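Long-range contacts in ornithine carbamoyltransferase, mitochondrial (Coccidioides immitis, PDB 3SDS), which catalyses the transfer of the carbamoyl group from carbamoyl phosphate to L-ornithine, giving L-citrulline and phosphate in arginine biosynthesis: residues F37-K48 against A159-E168; S28-F37 against D203-M211. All coordinates share one frame; numbering follows the deposited sequence.

Contact 1: residues F37-K48 against A159-E168; sequences FATLVRNASSYK and AIADFLTIHE
Leu164 meets helix 37-48 mainly through its two methyls, with CB farther off, 4.4 Å from Val41 CG1. With CG anti to the backbone N (chi1 177°), the branch swings toward the other helix and forks: Leu164 CD1 meets Ser45 CB at 3.7 Å, while CD2 meets Ala44 CB at 3.9 Å. Small residues suit those two positions, because the forked tip lies directly against their CB atoms. Val41 answers with both methyls, CG1 against the Leu164 backbone and CG2 near Ile160 CG2 and Ile160 O. The axes of segments 37-48 and 159-168 cross at -66° and come within 9.4 Å. Both belong to the sequence of the carbamoyl phosphate-binding domain, yet helix 156-169 also packs on strand 303-306 of the ornithine-binding domain, Asp162 and Ile166 touching Met305. At one end of the crossing, Phe37 turns its edge toward the face of Phe163 in an offset T-shaped pair, planes at 79°, and sets CE1 3.8 Å from Ile160 CG1. Polar chemistry takes over at the opposite end. There Lys48, extended beyond CG, carries NZ to the syn lone pair of Glu168 OE2 in a salt bridge. One water links that oxygen to Ser45 OG, and Asn333 OD1 is a second partner for the ammonium.

Contact 2: residues S28-F37 against D203-M211; sequences SIADLTPTEF and DLAIAATKM
Lys210 runs straight as far as CE and then bends at chi4 (-81°), which turns NZ onto Leu32 O; Met211, folded at both chi2 and chi3, brings its methyl to Pro34 and its sulfur to Phe37. Both thus reach the start of helix 34-51, where Thr33 and Glu36 form a capping box, and tie this N-terminal part of the carbamoyl phosphate-binding domain to helix 199-210 of the ornithine-binding domain and the residue that follows it. Lys210 NZ lies 2.7 Å from Leu32 O, with a nearly linear C=O...N angle of 170°. A long chain with a charged end suits this place: its CB packs by the Pro34 ring, and its ammonium also donates to a water held by Ala30 O. At the other end, Asp203 OD1 accepts two bonds, from Ser28 OG at 3.1 Å on the syn side and from Ile29 N at 2.9 Å, the latter from above the carboxylate plane. Its other oxygen, OD2, takes the backbone N of His155, a residue that probably binds carbamoyl phosphate. Ser28 OG in turn accepts from Ala30 N in an ST turn, so one hydroxyl serves both the turn and the helix. Between these polar ends, Ile29 packs on Ile206 and Ala207, and the small Ala207 CB sits 3.8 Å from Phe37 CZ. Met211 SD approaches the edge of the Phe37 ring, a Met-aromatic contact, 4.1 Å from Phe37 CD2.

Both contacts are largely buried and both use helix 34-51, with Phe37 as their common residue. Contact 1 packs most of that helix against helix 156-169, both from the carbamoyl phosphate-binding domain's sequence; contact 2 uses its N-terminal end and the turn before it to join the ornithine-binding domain. Their chemistry follows this difference. Helix against helix, contact 1 relies on apolar side chains and puts its salt bridge at the partly exposed end. Contact 2 meets a loop and a 3-10 turn, so Lys210 bonds to a main-chain carbonyl and Asp203 to a main-chain N-H and a serine hydroxyl. The two are continuous: Phe163 packs on Leu204 and Ala208, Ala159 on Ile29, and Leu40 on Leu32.

Contact 1: residues F37-K48 against A159-E168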
# COMPACT_ATOMS: atom_id res chain seq x y z
N PHE A 37 -24.70 21.09 1.03
CA PHE A 37 -23.35 21.49 1.46
C PHE A 37 -23.28 21.71 2.96
O PHE A 37 -22.31 21.31 3.62
CB PHE A 37 -22.87 22.73 0.70
CG PHE A 37 -21.45 23.13 1.04
CD1 PHE A 37 -20.37 22.52 0.41
CD2 PHE A 37 -21.19 24.10 2.00
CE1 PHE A 37 -19.05 22.88 0.74
CE2 PHE A 37 -19.89 24.46 2.33
CZ PHE A 37 -18.82 23.86 1.70
N ALA A 38 -24.30 22.36 3.52
CA ALA A 38 -24.33 22.56 4.95
C ALA A 38 -24.39 21.22 5.70
O ALA A 38 -23.76 21.07 6.77
CB ALA A 38 -25.45 23.46 5.35
N THR A 39 -25.11 20.25 5.13
CA THR A 39 -25.28 18.91 5.72
C THR A 39 -23.96 18.11 5.78
O THR A 39 -23.67 17.44 6.80
CB THR A 39 -26.39 18.12 4.98
OG1 THR A 39 -27.65 18.78 5.17
CG2 THR A 39 -26.52 16.70 5.51
N LEU A 40 -23.16 18.20 4.72
CA LEU A 40 -21.83 17.56 4.70
C LEU A 40 -20.94 18.14 5.81
O LEU A 40 -20.21 17.41 6.50
CB LEU A 40 -21.16 17.70 3.32
CG LEU A 40 -21.74 16.93 2.12
CD1 LEU A 40 -20.91 17.17 0.87
CD2 LEU A 40 -21.82 15.44 2.39
N VAL A 41 -21.05 19.45 6.00
CA VAL A 41 -20.26 20.12 7.01
C VAL A 41 -20.75 19.75 8.42
O VAL A 41 -19.94 19.38 9.28
CB VAL A 41 -20.15 21.66 6.75
CG1 VAL A 41 -19.47 22.38 7.90
CG2 VAL A 41 -19.36 21.92 5.47
N ARG A 42 -22.06 19.81 8.68
CA ARG A 42 -22.55 19.37 10.00
C ARG A 42 -22.16 17.92 10.32
O ARG A 42 -21.69 17.64 11.42
CB ARG A 42 -24.05 19.60 10.17
CG ARG A 42 -24.41 21.07 10.36
CD ARG A 42 -25.92 21.30 10.50
NE ARG A 42 -26.63 20.97 9.26
CZ ARG A 42 -27.24 21.86 8.48
NH1 ARG A 42 -27.23 23.15 8.79
NH2 ARG A 42 -27.85 21.45 7.38
N ASN A 43 -22.31 17.02 9.34
CA ASN A 43 -21.93 15.62 9.54
C ASN A 43 -20.45 15.44 9.95
O ASN A 43 -20.16 14.68 10.89
CB ASN A 43 -22.31 14.74 8.31
CG ASN A 43 -23.83 14.65 8.07
OD1 ASN A 43 -24.65 15.17 8.85
ND2 ASN A 43 -24.21 14.00 6.98
N ALA A 44 -19.54 16.14 9.26
CA ALA A 44 -18.12 16.09 9.59
C ALA A 44 -17.88 16.59 11.02
O ALA A 44 -17.17 15.96 11.80
CB ALA A 44 -17.28 16.86 8.57
N SER A 45 -18.50 17.72 11.36
CA SER A 45 -18.39 18.24 12.71
C SER A 45 -18.84 17.21 13.78
O SER A 45 -18.16 17.02 14.81
CB SER A 45 -19.22 19.50 12.83
OG SER A 45 -19.10 19.99 14.14
N SER A 46 -20.00 16.58 13.53
CA SER A 46 -20.58 15.59 14.41
C SER A 46 -19.67 14.35 14.57
O SER A 46 -19.37 13.94 15.70
CB SER A 46 -21.93 15.16 13.85
OG SER A 46 -22.62 14.32 14.75
N TYR A 47 -19.25 13.77 13.44
CA TYR A 47 -18.41 12.57 13.46
C TYR A 47 -17.09 12.81 14.19
O TYR A 47 -16.59 11.92 14.92
CB TYR A 47 -18.17 12.03 12.03
CG TYR A 47 -19.42 11.63 11.24
CD1 TYR A 47 -20.56 11.11 11.89
CD2 TYR A 47 -19.45 11.74 9.85
CE1 TYR A 47 -21.71 10.75 11.17
CE2 TYR A 47 -20.60 11.38 9.12
CZ TYR A 47 -21.72 10.88 9.79
OH TYR A 47 -22.85 10.52 9.07
N LYS A 48 -16.54 14.02 14.00
CA LYS A 48 -15.31 14.49 14.65
C LYS A 48 -15.41 14.50 16.18
O LYS A 48 -14.52 14.03 16.89
CB LYS A 48 -14.94 15.89 14.11
CG LYS A 48 -13.87 16.65 14.91
CD LYS A 48 -13.33 17.85 14.17
CE LYS A 48 -12.21 18.51 14.98
NZ LYS A 48 -11.86 19.89 14.45
N ALA A 159 -12.73 22.82 0.23
CA ALA A 159 -13.81 23.73 0.62
C ALA A 159 -14.59 23.20 1.86
O ALA A 159 -14.86 23.95 2.81
CB ALA A 159 -14.75 23.96 -0.56
N ILE A 160 -14.92 21.90 1.84
CA ILE A 160 -15.65 21.29 2.94
C ILE A 160 -14.83 21.41 4.23
O ILE A 160 -15.36 21.81 5.28
CB ILE A 160 -16.03 19.82 2.63
CG1 ILE A 160 -16.92 19.74 1.37
CG2 ILE A 160 -16.74 19.20 3.80
CD1 ILE A 160 -17.04 18.35 0.73
N ALA A 161 -13.54 21.09 4.16
CA ALA A 161 -12.64 21.26 5.30
C ALA A 161 -12.60 22.70 5.78
O ALA A 161 -12.71 22.97 6.99
CB ALA A 161 -11.25 20.78 4.96
N ASP A 162 -12.44 23.63 4.84
CA ASP A 162 -12.29 25.04 5.20
C ASP A 162 -13.53 25.58 5.90
O ASP A 162 -13.42 26.26 6.93
CB ASP A 162 -11.88 25.88 4.00
CG ASP A 162 -10.46 25.60 3.57
OD1 ASP A 162 -9.78 24.81 4.27
OD2 ASP A 162 -10.01 26.16 2.54
N PHE A 163 -14.71 25.23 5.38
CA PHE A 163 -15.95 25.66 6.05
C PHE A 163 -16.21 24.97 7.39
O PHE A 163 -16.75 25.60 8.30
CB PHE A 163 -17.16 25.68 5.10
CG PHE A 163 -17.32 27.00 4.39
CD1 PHE A 163 -16.51 27.32 3.31
CD2 PHE A 163 -18.23 27.95 4.86
CE1 PHE A 163 -16.64 28.58 2.68
CE2 PHE A 163 -18.34 29.21 4.24
CZ PHE A 163 -17.56 29.52 3.15
N LEU A 164 -15.79 23.70 7.54
CA LEU A 164 -15.81 23.05 8.85
C LEU A 164 -15.02 23.88 9.85
O LEU A 164 -15.46 24.06 11.00
CB LEU A 164 -15.19 21.65 8.80
CG LEU A 164 -15.08 20.86 10.13
CD1 LEU A 164 -16.40 20.85 10.93
CD2 LEU A 164 -14.62 19.44 9.91
N THR A 165 -13.86 24.37 9.42
CA THR A 165 -12.95 25.08 10.29
C THR A 165 -13.58 26.39 10.69
O THR A 165 -13.60 26.74 11.87
CB THR A 165 -11.60 25.33 9.60
OG1 THR A 165 -11.16 24.14 8.96
CG2 THR A 165 -10.57 25.77 10.61
N ILE A 166 -14.12 27.12 9.70
CA ILE A 166 -14.74 28.43 9.93
C ILE A 166 -15.91 28.27 10.90
O ILE A 166 -16.00 29.00 11.89
CB ILE A 166 -15.13 29.14 8.56
CG1 ILE A 166 -13.87 29.44 7.73
CG2 ILE A 166 -15.97 30.42 8.78
CD1 ILE A 166 -14.12 29.71 6.25
N HIS A 167 -16.77 27.28 10.64
CA HIS A 167 -17.93 26.95 11.49
C HIS A 167 -17.60 26.66 12.97
O HIS A 167 -18.41 26.97 13.84
CB HIS A 167 -18.71 25.77 10.86
CG HIS A 167 -19.82 25.23 11.72
ND1 HIS A 167 -19.72 24.03 12.40
CD2 HIS A 167 -21.06 25.72 11.99
CE1 HIS A 167 -20.85 23.81 13.06
NE2 HIS A 167 -21.67 24.81 12.82
N GLU A 168 -16.45 26.05 13.25
CA GLU A 168 -16.01 25.79 14.62
C GLU A 168 -15.51 27.05 15.34
O GLU A 168 -15.75 27.24 16.55
CB GLU A 168 -14.84 24.80 14.62
CG GLU A 168 -15.19 23.33 14.55
CD GLU A 168 -13.92 22.46 14.52
OE1 GLU A 168 -12.82 22.95 14.12
OE2 GLU A 168 -14.04 21.27 14.89
O HOH W 1 -16.36 20.15 15.37

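Contact 2: residues S28-F37 against D203-M211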
# COMPACT_ATOMS: atom_id res chain seq x y z
N SER A 28 -17.05 19.14 -8.08
CA SER A 28 -16.99 20.56 -7.69
C SER A 28 -18.15 20.89 -6.75
O SER A 28 -19.20 20.27 -6.83
CB SER A 28 -17.12 21.46 -8.94
OG SER A 28 -17.32 22.82 -8.59
N ILE A 29 -17.97 21.90 -5.89
CA ILE A 29 -19.07 22.42 -5.08
C ILE A 29 -20.25 22.90 -5.95
O ILE A 29 -21.40 22.97 -5.48
CB ILE A 29 -18.62 23.59 -4.18
CG1 ILE A 29 -17.33 23.27 -3.42
CG2 ILE A 29 -19.73 23.99 -3.22
CD1 ILE A 29 -17.38 22.02 -2.54
N ALA A 30 -19.97 23.22 -7.21
CA ALA A 30 -21.03 23.59 -8.14
C ALA A 30 -22.14 22.52 -8.28
O ALA A 30 -23.25 22.83 -8.71
CB ALA A 30 -20.44 23.93 -9.49
N ASP A 31 -21.84 21.26 -7.91
CA ASP A 31 -22.82 20.17 -8.00
C ASP A 31 -23.71 20.06 -6.76
O ASP A 31 -24.57 19.18 -6.70
CB ASP A 31 -22.14 18.81 -8.19
CG ASP A 31 -21.14 18.77 -9.34
OD1 ASP A 31 -20.09 18.11 -9.13
OD2 ASP A 31 -21.37 19.35 -10.44
N LEU A 32 -23.50 20.91 -5.75
CA LEU A 32 -24.22 20.75 -4.48
C LEU A 32 -25.17 21.89 -4.25
O LEU A 32 -24.82 23.04 -4.52
CB LEU A 32 -23.25 20.68 -3.29
CG LEU A 32 -22.24 19.54 -3.25
CD1 LEU A 32 -21.24 19.62 -2.06
CD2 LEU A 32 -23.00 18.27 -3.21
N THR A 33 -26.36 21.59 -3.75
CA THR A 33 -27.29 22.65 -3.34
C THR A 33 -26.72 23.26 -2.07
O THR A 33 -25.87 22.65 -1.43
CB THR A 33 -28.70 22.11 -3.02
OG1 THR A 33 -28.61 21.11 -2.00
CG2 THR A 33 -29.39 21.52 -4.28
N PRO A 34 -27.20 24.46 -1.69
CA PRO A 34 -26.78 24.99 -0.39
C PRO A 34 -27.14 24.06 0.79
O PRO A 34 -26.31 23.90 1.68
CB PRO A 34 -27.53 26.32 -0.29
CG PRO A 34 -27.87 26.67 -1.69
CD PRO A 34 -28.10 25.39 -2.41
N THR A 35 -28.32 23.42 0.78
CA THR A 35 -28.67 22.46 1.83
C THR A 35 -27.70 21.26 1.92
O THR A 35 -27.20 20.92 2.99
CB THR A 35 -30.10 21.93 1.66
OG1 THR A 35 -31.02 23.03 1.73
CG2 THR A 35 -30.46 20.90 2.75
N GLU A 36 -27.44 20.62 0.78
CA GLU A 36 -26.53 19.49 0.70
C GLU A 36 -25.14 19.84 1.23
O GLU A 36 -24.47 18.98 1.81
CB GLU A 36 -26.42 18.99 -0.75
CG GLU A 36 -27.58 18.13 -1.27
CD GLU A 36 -27.50 17.90 -2.79
OE1 GLU A 36 -26.76 18.66 -3.47
OE2 GLU A 36 -28.19 16.96 -3.30
N PHE A 37 -24.70 21.09 1.03
CA PHE A 37 -23.35 21.49 1.46
C PHE A 37 -23.28 21.71 2.96
O PHE A 37 -22.31 21.31 3.62
CB PHE A 37 -22.87 22.73 0.70
CG PHE A 37 -21.45 23.13 1.04
CD1 PHE A 37 -20.37 22.52 0.41
CD2 PHE A 37 -21.19 24.10 2.00
CE1 PHE A 37 -19.05 22.88 0.74
CE2 PHE A 37 -19.89 24.46 2.33
CZ PHE A 37 -18.82 23.86 1.70
N ASP A 203 -13.40 26.95 -5.73
CA ASP A 203 -14.43 26.20 -4.99
C ASP A 203 -14.83 26.88 -3.68
O ASP A 203 -16.03 26.88 -3.32
CB ASP A 203 -13.99 24.77 -4.70
CG ASP A 203 -14.57 23.75 -5.69
OD1 ASP A 203 -15.77 23.79 -6.04
OD2 ASP A 203 -13.79 22.88 -6.10
N LEU A 204 -13.86 27.45 -2.97
CA LEU A 204 -14.13 28.22 -1.76
C LEU A 204 -15.13 29.35 -2.06
O LEU A 204 -16.16 29.49 -1.36
CB LEU A 204 -12.82 28.78 -1.18
CG LEU A 204 -12.78 29.71 0.04
CD1 LEU A 204 -13.52 29.13 1.23
CD2 LEU A 204 -11.32 30.01 0.44
N ALA A 205 -14.84 30.12 -3.12
CA ALA A 205 -15.75 31.17 -3.62
C ALA A 205 -17.19 30.68 -3.86
O ALA A 205 -18.14 31.32 -3.41
CB ALA A 205 -15.19 31.84 -4.89
N ILE A 206 -17.33 29.56 -4.57
CA ILE A 206 -18.66 28.97 -4.88
C ILE A 206 -19.41 28.56 -3.59
O ILE A 206 -20.63 28.74 -3.48
CB ILE A 206 -18.54 27.75 -5.88
CG1 ILE A 206 -18.00 28.20 -7.24
CG2 ILE A 206 -19.87 27.02 -6.05
CD1 ILE A 206 -17.67 27.06 -8.21
N ALA A 207 -18.67 28.02 -2.62
CA ALA A 207 -19.22 27.65 -1.32
C ALA A 207 -19.67 28.88 -0.54
O ALA A 207 -20.84 28.99 -0.16
CB ALA A 207 -18.20 26.84 -0.53
N ALA A 208 -18.75 29.82 -0.32
CA ALA A 208 -19.08 31.08 0.36
C ALA A 208 -20.35 31.79 -0.18
O ALA A 208 -21.15 32.32 0.60
CB ALA A 208 -17.88 32.02 0.31
N THR A 209 -20.51 31.79 -1.51
CA THR A 209 -21.69 32.37 -2.14
C THR A 209 -22.96 31.67 -1.66
O THR A 209 -23.91 32.32 -1.24
CB THR A 209 -21.61 32.30 -3.67
OG1 THR A 209 -20.52 33.10 -4.12
CG2 THR A 209 -22.86 32.82 -4.29
N LYS A 210 -22.98 30.34 -1.70
CA LYS A 210 -24.12 29.56 -1.21
C LYS A 210 -24.44 29.79 0.28
O LYS A 210 -25.60 29.68 0.71
CB LYS A 210 -23.92 28.06 -1.46
CG LYS A 210 -23.80 27.66 -2.94
CD LYS A 210 -23.53 26.16 -3.08
CE LYS A 210 -23.23 25.76 -4.52
NZ LYS A 210 -24.46 25.60 -5.36
N MET A 211 -23.41 30.13 1.06
CA MET A 211 -23.53 30.30 2.50
C MET A 211 -23.75 31.74 2.95
O MET A 211 -23.75 32.03 4.15
CB MET A 211 -22.31 29.71 3.21
CG MET A 211 -22.10 28.21 2.99
SD MET A 211 -23.33 27.15 3.79
CE MET A 211 -24.52 26.95 2.46
O HOH W 2 -24.14 25.77 -8.42